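Local coordinates for neuraminidase (Influenza A virus, PDB 4GDI), which forms the tetrameric beta-propeller head of a bat influenza surface glycoprotein, a neuraminidase-like protein whose putative active site has diverged and whose sialidase activity is doubtful, at residues A[156-161]-A[178-183]; A[103-108]-A[150-155]; A[110-115]-A[127-132]; A[205-210]-A[227-232]; A[145-150]-A[161-166]. All blocks are in the same frame, centred on the assembly; numbering follows the deposited sequence.

How the contacts relate
Following the chain from the N terminus, contact 2 opens first at 103-108 and closes at 150-155. Contact 3 (110-115 with 127-132) lies entirely within that span and closes a short hairpin. Contact 5 opens at 145-150, before contact 2 has closed, and ends at 161-166, so the two cross and share Ser150. Contact 1 (156-161 with 178-183) crosses contact 5 in turn, with Val161 common to both. Contact 4 (205-210 with 227-232) follows all the others. Contacts 1, 3 and 4 join neighbouring strands within three successive propeller blades. Contact 2 ties the first strands of two blades together. Contact 5 lays the interblade connection against the second of these blades.

Contact 1 of 5, residues A[156-161]-A[178-183]; sequences EGSCFV and ELQNGT. With NAG (2-acetamido-2-deoxy-beta-D-glucopyranose), chain O.
Cys159 and Leu179 form an antiparallel hydrogen-bonded pair, with Cys159 N to Leu179 O at 2.8 Å and Leu179 N to Cys159 O at 2.7 Å. Phe160 and Glu178 follow as a non-hydrogen-bonded pair. Their side chains run alongside each other and point the same way. Glu178 has CG anti to the backbone N (chi1 177°) and an extended chain, which carries its methylenes past the ring. Glu178 CG lies 3.7 Å from Phe160 CE2, and the ring and carboxylate planes are 24° apart. Glu178 OE1 is held by a salt bridge to Arg186, while OE2 lies 3.2 Å from Ser158 OG. Beyond the pair, a type I' turn runs from Gln180 to Thr183. A water joins it back to the first segment, donating to Gly157 O (2.6 Å) and accepting from Asn181 N (2.9 Å). Asn181 ND2 carries the N-linked sugar. Glu178 and Gln180 belong to a known calcium site of this protein. No calcium is bound at Glu178 here, and Arg186 probably balances its charge.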
# COMPACT_ATOMS: atom_id res chain seq x y z
N GLU A 156 -22.09 0.62 22.68
CA GLU A 156 -21.36 0.41 23.93
C GLU A 156 -20.83 -1.01 24.06
O GLU A 156 -20.89 -1.59 25.12
CB GLU A 156 -22.27 0.71 25.13
CG GLU A 156 -22.61 2.19 25.30
CD GLU A 156 -24.00 2.43 25.90
OE1 GLU A 156 -24.68 1.45 26.28
OE2 GLU A 156 -24.41 3.61 25.98
N GLY A 157 -20.33 -1.59 22.98
CA GLY A 157 -19.73 -2.90 23.05
C GLY A 157 -20.65 -4.08 22.77
O GLY A 157 -20.18 -5.19 22.57
N SER A 158 -21.96 -3.85 22.79
CA SER A 158 -22.91 -4.88 22.35
C SER A 158 -23.28 -4.67 20.87
O SER A 158 -23.70 -3.58 20.49
CB SER A 158 -24.20 -4.83 23.19
OG SER A 158 -23.96 -5.14 24.55
N CYS A 159 -23.14 -5.71 20.06
CA CYS A 159 -23.48 -5.61 18.63
C CYS A 159 -24.70 -6.47 18.28
O CYS A 159 -24.82 -7.62 18.71
CB CYS A 159 -22.27 -6.04 17.78
SG CYS A 159 -20.79 -4.98 18.04
N PHE A 160 -25.62 -5.91 17.50
CA PHE A 160 -26.87 -6.59 17.19
C PHE A 160 -26.99 -6.84 15.69
O PHE A 160 -26.59 -6.01 14.88
CB PHE A 160 -28.04 -5.73 17.66
CG PHE A 160 -27.99 -5.39 19.12
CD1 PHE A 160 -27.20 -4.34 19.57
CD2 PHE A 160 -28.73 -6.12 20.04
CE1 PHE A 160 -27.15 -4.02 20.93
CE2 PHE A 160 -28.68 -5.81 21.40
CZ PHE A 160 -27.88 -4.76 21.84
N VAL A 161 -27.52 -8.00 15.33
CA VAL A 161 -27.71 -8.33 13.92
C VAL A 161 -28.96 -9.18 13.77
O VAL A 161 -29.30 -9.95 14.67
CB VAL A 161 -26.50 -9.07 13.36
CG1 VAL A 161 -26.31 -10.41 14.08
CG2 VAL A 161 -26.64 -9.28 11.87
N GLU A 178 -27.78 -10.75 19.98
CA GLU A 178 -26.89 -9.81 20.64
C GLU A 178 -25.52 -10.44 20.84
O GLU A 178 -25.43 -11.53 21.40
CB GLU A 178 -27.45 -9.39 22.00
CG GLU A 178 -26.50 -8.47 22.74
CD GLU A 178 -26.99 -8.11 24.13
OE1 GLU A 178 -28.07 -8.59 24.54
OE2 GLU A 178 -26.29 -7.33 24.82
N LEU A 179 -24.47 -9.75 20.40
CA LEU A 179 -23.10 -10.23 20.51
C LEU A 179 -22.27 -9.29 21.38
O LEU A 179 -22.52 -8.09 21.42
CB LEU A 179 -22.43 -10.30 19.13
CG LEU A 179 -23.28 -10.90 18.02
CD1 LEU A 179 -22.48 -10.91 16.72
CD2 LEU A 179 -23.75 -12.29 18.41
N GLN A 180 -21.29 -9.86 22.09
CA GLN A 180 -20.25 -9.08 22.76
C GLN A 180 -18.92 -9.79 22.50
O GLN A 180 -18.81 -11.01 22.66
CB GLN A 180 -20.54 -8.93 24.27
CG GLN A 180 -21.65 -7.94 24.60
CD GLN A 180 -21.91 -7.78 26.10
OE1 GLN A 180 -20.99 -7.88 26.91
NE2 GLN A 180 -23.16 -7.52 26.47
N ASN A 181 -17.91 -9.05 22.06
CA ASN A 181 -16.67 -9.69 21.66
C ASN A 181 -16.92 -10.90 20.78
O ASN A 181 -16.26 -11.93 20.93
CB ASN A 181 -15.88 -10.12 22.90
CG ASN A 181 -15.57 -8.98 23.82
OD1 ASN A 181 -15.39 -7.84 23.37
ND2 ASN A 181 -15.50 -9.27 25.12
N GLY A 182 -17.90 -10.80 19.88
CA GLY A 182 -18.11 -11.85 18.90
C GLY A 182 -18.76 -13.10 19.45
O GLY A 182 -18.76 -14.14 18.78
N THR A 183 -19.34 -13.00 20.64
CA THR A 183 -19.91 -14.15 21.33
C THR A 183 -21.39 -13.91 21.57
O THR A 183 -21.77 -12.88 22.15
CB THR A 183 -19.22 -14.37 22.69
OG1 THR A 183 -17.80 -14.43 22.50
CG2 THR A 183 -19.71 -15.67 23.33
C1 NAG O . -14.84 -8.25 25.93
C2 NAG O . -15.30 -8.51 27.36
C3 NAG O . -14.70 -7.42 28.27
C4 NAG O . -13.18 -7.45 28.15
C5 NAG O . -12.80 -7.36 26.68
C6 NAG O . -11.29 -7.49 26.51
C7 NAG O . -17.36 -9.80 27.58
C8 NAG O . -18.54 -9.86 28.51
N2 NAG O . -16.74 -8.62 27.46
O3 NAG O . -15.09 -7.64 29.61
O4 NAG O . -12.59 -6.39 28.88
O5 NAG O . -13.44 -8.37 25.93
O6 NAG O . -10.89 -6.79 25.35
O7 NAG O . -17.01 -10.82 26.98
O HOH W 1 -18.52 -6.41 20.93

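Contact 2 of 5, residues A[103-108]-A[150-155]; sequences SACFDG and SECICI
Cys105 and Cys152 are joined by a disulfide, SG to SG 2.0 Å, that ties strand 101-106 to the residue just before strand 153-155. It has left-handed chirality (chi3 -96°). Both sulfurs sit between the backbone N and the carbonyl carbon of their own residue, so each is folded close over its main chain. This is the tight part. Cys105 CB comes within 3.0 Å of Cys152 O, and Cys105 SG lies 3.5 Å from Cys154 SG. That third sulfur is itself bonded to Cys159, so two disulfides pack side by side. Next to them, Ser103 OG donates to Ser150 O at 2.8 Å, in the carbonyl plane. Cys152 N reaches Ala104 O at 3.0 Å, but from well above the carbonyl plane. The other end is looser. Asp107 CB lies 3.8 Å from Cys154 SG. Phe106 is partly exposed and its CB points away; its ring meets Trp111 edge to face. The directions of strands 103-106 and 153-155 differ by 27°, their axes come no closer than 6.7 Å, and no beta bridge forms. Innermost strands of consecutive blades, side by side about the axis, are characteristic of a beta-propeller.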
# COMPACT_ATOMS: atom_id res chain seq x y z
N SER A 103 -22.49 -9.85 7.51
CA SER A 103 -22.71 -8.58 8.17
C SER A 103 -21.43 -8.25 8.92
O SER A 103 -20.72 -9.15 9.36
CB SER A 103 -23.88 -8.68 9.15
OG SER A 103 -24.16 -7.41 9.72
N ALA A 104 -21.14 -6.97 9.06
CA ALA A 104 -19.95 -6.55 9.77
C ALA A 104 -20.18 -5.23 10.47
O ALA A 104 -21.00 -4.42 10.06
CB ALA A 104 -18.77 -6.43 8.79
N CYS A 105 -19.46 -5.01 11.56
CA CYS A 105 -19.60 -3.77 12.29
C CYS A 105 -18.43 -3.63 13.26
O CYS A 105 -18.00 -4.63 13.86
CB CYS A 105 -20.95 -3.71 13.04
SG CYS A 105 -21.44 -5.20 13.99
N PHE A 106 -17.95 -2.40 13.39
CA PHE A 106 -16.84 -2.04 14.27
C PHE A 106 -17.38 -1.48 15.58
O PHE A 106 -18.18 -0.54 15.57
CB PHE A 106 -15.96 -0.99 13.58
CG PHE A 106 -14.63 -0.78 14.24
CD1 PHE A 106 -13.61 -1.71 14.08
CD2 PHE A 106 -14.38 0.37 14.98
CE1 PHE A 106 -12.36 -1.51 14.68
CE2 PHE A 106 -13.15 0.58 15.59
CZ PHE A 106 -12.14 -0.36 15.44
N ASP A 107 -16.93 -2.02 16.71
CA ASP A 107 -17.49 -1.62 17.99
C ASP A 107 -16.70 -0.53 18.72
O ASP A 107 -17.06 -0.13 19.83
CB ASP A 107 -17.68 -2.83 18.91
CG ASP A 107 -16.36 -3.45 19.38
OD1 ASP A 107 -15.27 -2.90 19.10
OD2 ASP A 107 -16.42 -4.50 20.06
N GLY A 108 -15.64 -0.04 18.08
CA GLY A 108 -14.76 0.94 18.68
C GLY A 108 -13.38 0.35 18.95
O GLY A 108 -12.38 1.06 18.89
N SER A 150 -25.74 -6.01 5.28
CA SER A 150 -25.69 -4.61 5.67
C SER A 150 -25.01 -4.60 7.03
O SER A 150 -24.94 -5.64 7.68
CB SER A 150 -27.09 -4.04 5.79
OG SER A 150 -27.09 -2.63 5.83
N GLU A 151 -24.52 -3.46 7.47
CA GLU A 151 -23.73 -3.45 8.69
C GLU A 151 -24.55 -3.85 9.89
O GLU A 151 -25.74 -3.51 9.98
CB GLU A 151 -23.05 -2.09 8.95
CG GLU A 151 -23.94 -0.96 9.40
CD GLU A 151 -23.13 0.29 9.80
OE1 GLU A 151 -21.88 0.19 9.85
OE2 GLU A 151 -23.71 1.36 10.06
N CYS A 152 -23.91 -4.55 10.81
CA CYS A 152 -24.55 -4.82 12.09
C CYS A 152 -24.42 -3.56 12.97
O CYS A 152 -23.74 -2.61 12.60
CB CYS A 152 -24.01 -6.11 12.76
SG CYS A 152 -22.26 -6.46 12.60
N ILE A 153 -25.10 -3.55 14.10
CA ILE A 153 -25.23 -2.35 14.89
C ILE A 153 -24.59 -2.52 16.26
O ILE A 153 -25.01 -3.38 17.04
CB ILE A 153 -26.72 -1.99 15.10
CG1 ILE A 153 -27.40 -1.70 13.76
CG2 ILE A 153 -26.87 -0.79 15.99
CD1 ILE A 153 -26.68 -0.62 12.94
N CYS A 154 -23.58 -1.69 16.55
CA CYS A 154 -22.88 -1.75 17.85
C CYS A 154 -23.22 -0.55 18.74
O CYS A 154 -23.24 0.59 18.29
CB CYS A 154 -21.37 -1.83 17.65
SG CYS A 154 -20.81 -3.31 16.81
N ILE A 155 -23.53 -0.85 20.00
CA ILE A 155 -23.81 0.16 21.01
C ILE A 155 -23.06 -0.20 22.29
O ILE A 155 -23.35 -1.22 22.90
CB ILE A 155 -25.31 0.22 21.38
CG1 ILE A 155 -26.18 0.41 20.15
CG2 ILE A 155 -25.58 1.37 22.35
CD1 ILE A 155 -27.64 0.35 20.48

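Contact 3 of 5, residues A[110-115]-A[127-132]; sequences KWTVLV and IKYGEE
Tyr129 and Thr112 face each other as a non-hydrogen-bonded pair in an antiparallel hairpin. From CB, the Tyr129 side chain leaves with CG anti to the backbone N (chi1 -172°), and the ring swings over the start of the first segment. Tyr129 CD1 meets Thr112 OG1 at 3.3 Å, the oxygen lying at the ring edge and in its plane. Tyr129 CE1 and CE2 each lie 3.7 Å from Lys110 CB. Tyr129 CZ is 3.4 Å from Lys110 CB, which sits over one face in a CH-pi contact. At the tip, Tyr129 OH hydrogen bonds to Asp107 OD2. The next pair, Val113 with Lys128, is hydrogen-bonded in both directions at 2.9 Å (Val113 N to Lys128 O, Lys128 N to Val113 O). Leu114 and Ile127 lie side by side, with Leu114 CD2 3.9 Å from Ile127 CG1. The two strands are the middle pair of a four-stranded blade, between strands 101-106 and 132-138. Leu179 of strand 173-180 packs on Thr112, Leu114 and Ile127. Ile331 of a neighbouring subunit packs against Tyr129.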
# COMPACT_ATOMS: atom_id res chain seq x y z
N LYS A 110 -12.72 -3.45 17.89
CA LYS A 110 -12.48 -4.46 16.89
C LYS A 110 -13.66 -4.64 15.92
O LYS A 110 -14.78 -4.25 16.23
CB LYS A 110 -12.17 -5.79 17.56
CG LYS A 110 -10.95 -5.78 18.46
CD LYS A 110 -9.66 -5.71 17.65
CE LYS A 110 -8.44 -5.89 18.55
NZ LYS A 110 -7.18 -5.96 17.76
N TRP A 111 -13.40 -5.24 14.76
CA TRP A 111 -14.45 -5.65 13.85
C TRP A 111 -15.08 -6.96 14.29
O TRP A 111 -14.38 -7.93 14.57
CB TRP A 111 -13.90 -5.86 12.44
CG TRP A 111 -13.60 -4.60 11.72
CD1 TRP A 111 -12.38 -4.01 11.58
CD2 TRP A 111 -14.54 -3.76 11.04
NE1 TRP A 111 -12.50 -2.85 10.85
CE2 TRP A 111 -13.81 -2.68 10.50
CE3 TRP A 111 -15.92 -3.82 10.82
CZ2 TRP A 111 -14.42 -1.66 9.76
CZ3 TRP A 111 -16.53 -2.81 10.10
CH2 TRP A 111 -15.78 -1.73 9.58
N THR A 112 -16.41 -6.96 14.37
CA THR A 112 -17.19 -8.19 14.40
C THR A 112 -17.67 -8.46 12.97
O THR A 112 -18.26 -7.58 12.33
CB THR A 112 -18.41 -8.06 15.31
OG1 THR A 112 -18.00 -7.73 16.65
CG2 THR A 112 -19.19 -9.35 15.34
N VAL A 113 -17.42 -9.67 12.49
CA VAL A 113 -17.81 -10.07 11.15
C VAL A 113 -18.58 -11.37 11.26
O VAL A 113 -18.14 -12.29 11.93
CB VAL A 113 -16.57 -10.32 10.25
CG1 VAL A 113 -17.00 -10.86 8.89
CG2 VAL A 113 -15.74 -9.04 10.10
N LEU A 114 -19.74 -11.44 10.60
CA LEU A 114 -20.50 -12.67 10.51
C LEU A 114 -20.64 -13.11 9.06
O LEU A 114 -20.87 -12.28 8.16
CB LEU A 114 -21.90 -12.49 11.11
CG LEU A 114 -22.04 -12.08 12.58
CD1 LEU A 114 -22.07 -10.55 12.74
CD2 LEU A 114 -23.31 -12.70 13.15
N VAL A 115 -20.50 -14.40 8.82
CA VAL A 115 -20.73 -14.96 7.49
C VAL A 115 -21.57 -16.23 7.58
O VAL A 115 -21.51 -16.96 8.58
CB VAL A 115 -19.41 -15.33 6.76
CG1 VAL A 115 -18.64 -14.08 6.33
CG2 VAL A 115 -18.56 -16.23 7.63
N ILE A 127 -18.71 -16.31 13.54
CA ILE A 127 -18.48 -14.94 13.94
C ILE A 127 -17.01 -14.81 14.26
O ILE A 127 -16.42 -15.66 14.94
CB ILE A 127 -19.31 -14.59 15.19
CG1 ILE A 127 -20.77 -14.98 14.94
CG2 ILE A 127 -19.16 -13.11 15.53
CD1 ILE A 127 -21.68 -14.71 16.11
N LYS A 128 -16.42 -13.74 13.76
CA LYS A 128 -15.03 -13.40 14.03
C LYS A 128 -14.98 -12.06 14.75
O LYS A 128 -15.66 -11.10 14.36
CB LYS A 128 -14.27 -13.34 12.71
CG LYS A 128 -12.76 -13.44 12.80
CD LYS A 128 -12.18 -13.59 11.40
CE LYS A 128 -10.68 -13.33 11.35
NZ LYS A 128 -10.20 -13.09 9.96
N TYR A 129 -14.20 -11.98 15.82
CA TYR A 129 -13.96 -10.71 16.50
C TYR A 129 -12.46 -10.47 16.42
O TYR A 129 -11.67 -11.27 16.92
CB TYR A 129 -14.44 -10.77 17.95
CG TYR A 129 -14.41 -9.45 18.65
CD1 TYR A 129 -15.30 -8.45 18.32
CD2 TYR A 129 -13.48 -9.19 19.65
CE1 TYR A 129 -15.28 -7.23 18.95
CE2 TYR A 129 -13.45 -7.97 20.29
CZ TYR A 129 -14.34 -7.00 19.94
OH TYR A 129 -14.31 -5.78 20.57
N GLY A 130 -12.05 -9.39 15.78
CA GLY A 130 -10.65 -9.24 15.41
C GLY A 130 -10.16 -10.41 14.56
O GLY A 130 -10.79 -10.77 13.56
N GLU A 131 -9.05 -11.01 14.98
CA GLU A 131 -8.39 -12.11 14.29
C GLU A 131 -9.05 -13.46 14.62
O GLU A 131 -8.80 -14.47 13.97
CB GLU A 131 -6.91 -12.14 14.72
CG GLU A 131 -6.02 -13.23 14.12
CD GLU A 131 -4.57 -13.20 14.66
OE1 GLU A 131 -3.96 -12.11 14.71
OE2 GLU A 131 -4.03 -14.26 15.05
N GLU A 132 -9.93 -13.44 15.61
CA GLU A 132 -10.35 -14.64 16.34
C GLU A 132 -11.78 -15.11 16.00
O GLU A 132 -12.74 -14.36 16.17
CB GLU A 132 -10.23 -14.30 17.84
CG GLU A 132 -10.53 -15.42 18.82
CD GLU A 132 -10.33 -15.00 20.30
OE1 GLU A 132 -10.01 -13.81 20.59
OE2 GLU A 132 -10.49 -15.86 21.18
O HOH W 2 -13.11 -9.69 12.61

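Contact 4 of 5, residues A[205-210]-A[227-232]; sequences INNLIK and FTKELN
This contact is the open end of the beta hairpin of strands 208-214 and 224-228, away from its connecting loop, where Ile209 and Phe227 form an antiparallel hydrogen-bonded pair. Both bonds are 2.8 Å, from Ile209 N to Phe227 O and from Phe227 N to Ile209 O. The donors approach nearly along the C=O axis, and both bonds are close to straight. Phe227 CG sits between the backbone N and the carbonyl carbon (chi1 71°), which turns one face of the ring onto Ile209. Ile209 CB lies 3.3 Å above that face, offset toward the rim. Ile209 CG2 comes nearest, 3.2 Å from Phe227 CZ. These strands are the middle two of a four-stranded propeller blade. On the same side, Ile209 also packs on Ile153 and Ile155 of the preceding blade, and Phe227 on Ile176. Leu208 and Thr228 point to the other face, where Leu208 CD2 touches Thr228 CG2 at 3.8 Å. Thr228 OG1 accepts from Glu230 N at 3.0 Å, an ST turn, and more weakly from Asn232 N. It thereby braces the type I turn from Thr228 to Leu231. Lys229 CD passes Asn207 OD1 at 4.1 Å, and its NZ makes a salt bridge to Glu156.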
# COMPACT_ATOMS: atom_id res chain seq x y z
N ILE A 205 -29.73 5.14 17.14
CA ILE A 205 -29.82 6.49 17.68
C ILE A 205 -30.54 6.45 19.02
O ILE A 205 -31.47 5.66 19.20
CB ILE A 205 -30.59 7.43 16.73
CG1 ILE A 205 -30.36 8.90 17.12
CG2 ILE A 205 -32.08 7.12 16.74
CD1 ILE A 205 -28.90 9.34 17.03
N ASN A 206 -30.12 7.33 19.94
CA ASN A 206 -30.42 7.23 21.39
C ASN A 206 -30.81 5.84 21.89
O ASN A 206 -31.95 5.60 22.26
CB ASN A 206 -31.45 8.28 21.87
CG ASN A 206 -32.26 8.91 20.76
OD1 ASN A 206 -33.01 8.22 20.05
ND2 ASN A 206 -32.15 10.24 20.62
N ASN A 207 -29.83 4.93 21.89
CA ASN A 207 -30.01 3.57 22.43
C ASN A 207 -31.12 2.69 21.79
O ASN A 207 -31.48 1.64 22.34
CB ASN A 207 -30.18 3.64 23.95
CG ASN A 207 -28.93 4.15 24.65
OD1 ASN A 207 -28.03 3.37 24.98
ND2 ASN A 207 -28.87 5.46 24.88
N LEU A 208 -31.63 3.10 20.64
CA LEU A 208 -32.58 2.30 19.87
C LEU A 208 -31.92 1.81 18.60
O LEU A 208 -31.02 2.46 18.07
CB LEU A 208 -33.79 3.14 19.47
CG LEU A 208 -34.69 3.59 20.62
CD1 LEU A 208 -35.85 4.41 20.08
CD2 LEU A 208 -35.20 2.37 21.37
N ILE A 209 -32.38 0.67 18.10
CA ILE A 209 -31.92 0.16 16.82
C ILE A 209 -33.16 0.18 15.94
O ILE A 209 -34.22 -0.29 16.35
CB ILE A 209 -31.35 -1.27 16.92
CG1 ILE A 209 -30.19 -1.37 17.94
CG2 ILE A 209 -30.87 -1.75 15.53
CD1 ILE A 209 -30.62 -1.38 19.39
N LYS A 210 -33.05 0.76 14.76
CA LYS A 210 -34.15 0.82 13.83
C LYS A 210 -33.71 0.21 12.51
O LYS A 210 -32.65 0.57 11.99
CB LYS A 210 -34.56 2.28 13.64
CG LYS A 210 -35.17 2.86 14.91
CD LYS A 210 -35.53 4.31 14.73
CE LYS A 210 -35.84 4.96 16.07
NZ LYS A 210 -36.06 6.41 15.85
N PHE A 227 -36.11 -1.73 17.92
CA PHE A 227 -35.81 -2.51 19.10
C PHE A 227 -34.77 -1.85 20.00
O PHE A 227 -34.08 -0.93 19.58
CB PHE A 227 -35.44 -3.96 18.73
CG PHE A 227 -34.11 -4.14 18.05
CD1 PHE A 227 -32.97 -4.40 18.80
CD2 PHE A 227 -34.01 -4.16 16.66
CE1 PHE A 227 -31.75 -4.62 18.18
CE2 PHE A 227 -32.79 -4.38 16.04
CZ PHE A 227 -31.66 -4.62 16.79
N THR A 228 -34.72 -2.30 21.25
CA THR A 228 -33.83 -1.74 22.25
C THR A 228 -32.63 -2.65 22.50
O THR A 228 -32.58 -3.80 22.03
CB THR A 228 -34.54 -1.55 23.60
OG1 THR A 228 -34.79 -2.83 24.20
CG2 THR A 228 -35.87 -0.79 23.44
N LYS A 229 -31.67 -2.13 23.25
CA LYS A 229 -30.53 -2.92 23.71
C LYS A 229 -30.97 -4.14 24.51
O LYS A 229 -30.22 -5.08 24.64
CB LYS A 229 -29.63 -2.06 24.61
CG LYS A 229 -28.54 -1.33 23.89
CD LYS A 229 -27.55 -0.73 24.89
CE LYS A 229 -26.38 -1.66 25.16
NZ LYS A 229 -25.63 -1.28 26.38
N GLU A 230 -32.18 -4.11 25.06
CA GLU A 230 -32.69 -5.24 25.85
C GLU A 230 -33.53 -6.22 25.02
O GLU A 230 -34.11 -7.16 25.56
CB GLU A 230 -33.52 -4.70 27.01
CG GLU A 230 -32.74 -3.76 27.93
CD GLU A 230 -31.44 -4.39 28.48
OE1 GLU A 230 -31.37 -5.64 28.66
OE2 GLU A 230 -30.49 -3.61 28.73
N LEU A 231 -33.58 -5.99 23.71
CA LEU A 231 -34.29 -6.86 22.76
C LEU A 231 -35.80 -6.77 22.85
O LEU A 231 -36.50 -7.61 22.31
CB LEU A 231 -33.84 -8.31 22.86
CG LEU A 231 -32.33 -8.49 22.65
CD1 LEU A 231 -31.94 -9.96 22.56
CD2 LEU A 231 -31.85 -7.74 21.43
N ASN A 232 -36.30 -5.72 23.50
CA ASN A 232 -37.69 -5.35 23.32
C ASN A 232 -37.87 -4.76 21.94
O ASN A 232 -36.97 -4.12 21.42
CB ASN A 232 -38.12 -4.39 24.40
CG ASN A 232 -38.38 -5.11 25.69
OD1 ASN A 232 -39.15 -6.06 25.70
ND2 ASN A 232 -37.71 -4.71 26.75

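Contact 5 of 5, residues A[145-150]-A[161-166]; sequences LRLPNS and VIVSDG
Leu145 begins the contact by placing Leu145 CD2 3.6 Å from Asp165 OD2, and against Val163. The carboxylate is held by backbone N-H groups, with OD1 taking Gly166 N and OD2 taking those of Ser140 and Arg141. Arg146 makes the single beta bridge, with Ser164. Arg146 N donates to Ser164 O at 2.7 Å, and Ser164 N donates to Arg146 O at 3.0 Å. Bent at chi3 (-67°), the arginine lays one face of its guanidinium over the main chain at Ser164. Arg146 NH1 reaches Gly166 O at 2.8 Å. Arg146 NH2 reaches Asp165 O at 3.2 Å from above that carbonyl's plane. NE has a salt bridge to Glu198, so three nitrogens fix the turn of the group. A water donates to Arg146 O and lies 2.8 Å from Ser164 OG, which is hydrogen-bonded to His174. Leu147 lies beside Val163, Leu147 CD2 4.0 Å from Val163 CG2. Pro148 CD sits 3.3 Å from Ile162 O and against Val161. Residues 145-148 thus run beside the later part of strand 158-165, which in the blade lies between strands 153-155 and 173-180. Ile125 of strand 124-129 touches Leu145, Leu147 and Val163; strand 200-205 meets Pro148 and Ile162.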
# COMPACT_ATOMS: atom_id res chain seq x y z
N LEU A 145 -29.34 -20.34 6.84
CA LEU A 145 -29.19 -19.12 7.60
C LEU A 145 -28.82 -17.98 6.66
O LEU A 145 -28.05 -18.18 5.71
CB LEU A 145 -28.15 -19.28 8.70
CG LEU A 145 -28.57 -20.26 9.79
CD1 LEU A 145 -27.42 -20.46 10.75
CD2 LEU A 145 -29.81 -19.77 10.52
N ARG A 146 -29.39 -16.81 6.92
CA ARG A 146 -29.23 -15.65 6.05
C ARG A 146 -28.86 -14.41 6.86
O ARG A 146 -29.58 -14.02 7.77
CB ARG A 146 -30.52 -15.40 5.26
CG ARG A 146 -30.96 -16.62 4.45
CD ARG A 146 -32.19 -16.35 3.62
NE ARG A 146 -33.43 -16.11 4.36
CZ ARG A 146 -34.16 -17.04 4.96
NH1 ARG A 146 -33.75 -18.30 5.03
NH2 ARG A 146 -35.32 -16.71 5.52
N LEU A 147 -27.71 -13.84 6.53
CA LEU A 147 -27.30 -12.54 7.06
C LEU A 147 -27.74 -11.41 6.13
O LEU A 147 -27.89 -11.61 4.92
CB LEU A 147 -25.79 -12.55 7.26
CG LEU A 147 -25.39 -13.45 8.44
CD1 LEU A 147 -23.92 -13.90 8.42
CD2 LEU A 147 -25.69 -12.72 9.73
N PRO A 148 -27.96 -10.20 6.68
CA PRO A 148 -28.67 -9.19 5.88
C PRO A 148 -27.87 -8.41 4.84
O PRO A 148 -28.46 -7.61 4.11
CB PRO A 148 -29.21 -8.23 6.94
CG PRO A 148 -28.24 -8.35 8.07
CD PRO A 148 -27.76 -9.77 8.07
N ASN A 149 -26.56 -8.62 4.76
CA ASN A 149 -25.72 -7.90 3.81
C ASN A 149 -25.84 -6.39 4.02
O ASN A 149 -26.01 -5.61 3.09
CB ASN A 149 -26.05 -8.31 2.37
CG ASN A 149 -26.01 -9.81 2.20
OD1 ASN A 149 -25.01 -10.46 2.52
ND2 ASN A 149 -27.11 -10.37 1.74
N SER A 150 -25.74 -6.01 5.28
CA SER A 150 -25.69 -4.61 5.67
C SER A 150 -25.01 -4.60 7.03
O SER A 150 -24.94 -5.64 7.68
CB SER A 150 -27.09 -4.04 5.79
OG SER A 150 -27.09 -2.63 5.83
N VAL A 161 -27.52 -8.00 15.33
CA VAL A 161 -27.71 -8.33 13.92
C VAL A 161 -28.96 -9.18 13.77
O VAL A 161 -29.30 -9.95 14.67
CB VAL A 161 -26.50 -9.07 13.36
CG1 VAL A 161 -26.31 -10.41 14.08
CG2 VAL A 161 -26.64 -9.28 11.87
N ILE A 162 -29.66 -9.00 12.66
CA ILE A 162 -30.82 -9.81 12.33
C ILE A 162 -30.38 -11.02 11.52
O ILE A 162 -29.73 -10.88 10.49
CB ILE A 162 -31.87 -9.03 11.50
CG1 ILE A 162 -32.24 -7.70 12.18
CG2 ILE A 162 -33.12 -9.86 11.28
CD1 ILE A 162 -32.68 -7.85 13.60
N VAL A 163 -30.71 -12.22 12.00
CA VAL A 163 -30.44 -13.45 11.27
C VAL A 163 -31.75 -14.12 10.85
O VAL A 163 -32.68 -14.22 11.65
CB VAL A 163 -29.65 -14.43 12.15
CG1 VAL A 163 -29.49 -15.77 11.44
CG2 VAL A 163 -28.29 -13.85 12.52
N SER A 164 -31.83 -14.58 9.60
CA SER A 164 -33.04 -15.23 9.10
C SER A 164 -32.78 -16.70 8.77
O SER A 164 -31.66 -17.08 8.42
CB SER A 164 -33.59 -14.50 7.88
OG SER A 164 -33.85 -13.14 8.17
N ASP A 165 -33.84 -17.50 8.88
CA ASP A 165 -33.76 -18.95 8.74
C ASP A 165 -35.06 -19.40 8.06
O ASP A 165 -36.02 -18.62 7.97
CB ASP A 165 -33.64 -19.59 10.12
CG ASP A 165 -33.19 -21.05 10.07
OD1 ASP A 165 -33.20 -21.69 8.99
OD2 ASP A 165 -32.85 -21.58 11.16
N GLY A 166 -35.08 -20.63 7.56
CA GLY A 166 -36.28 -21.15 6.91
C GLY A 166 -36.21 -21.15 5.40
O GLY A 166 -35.83 -20.15 4.80
O HOH W 3 -31.58 -11.61 7.58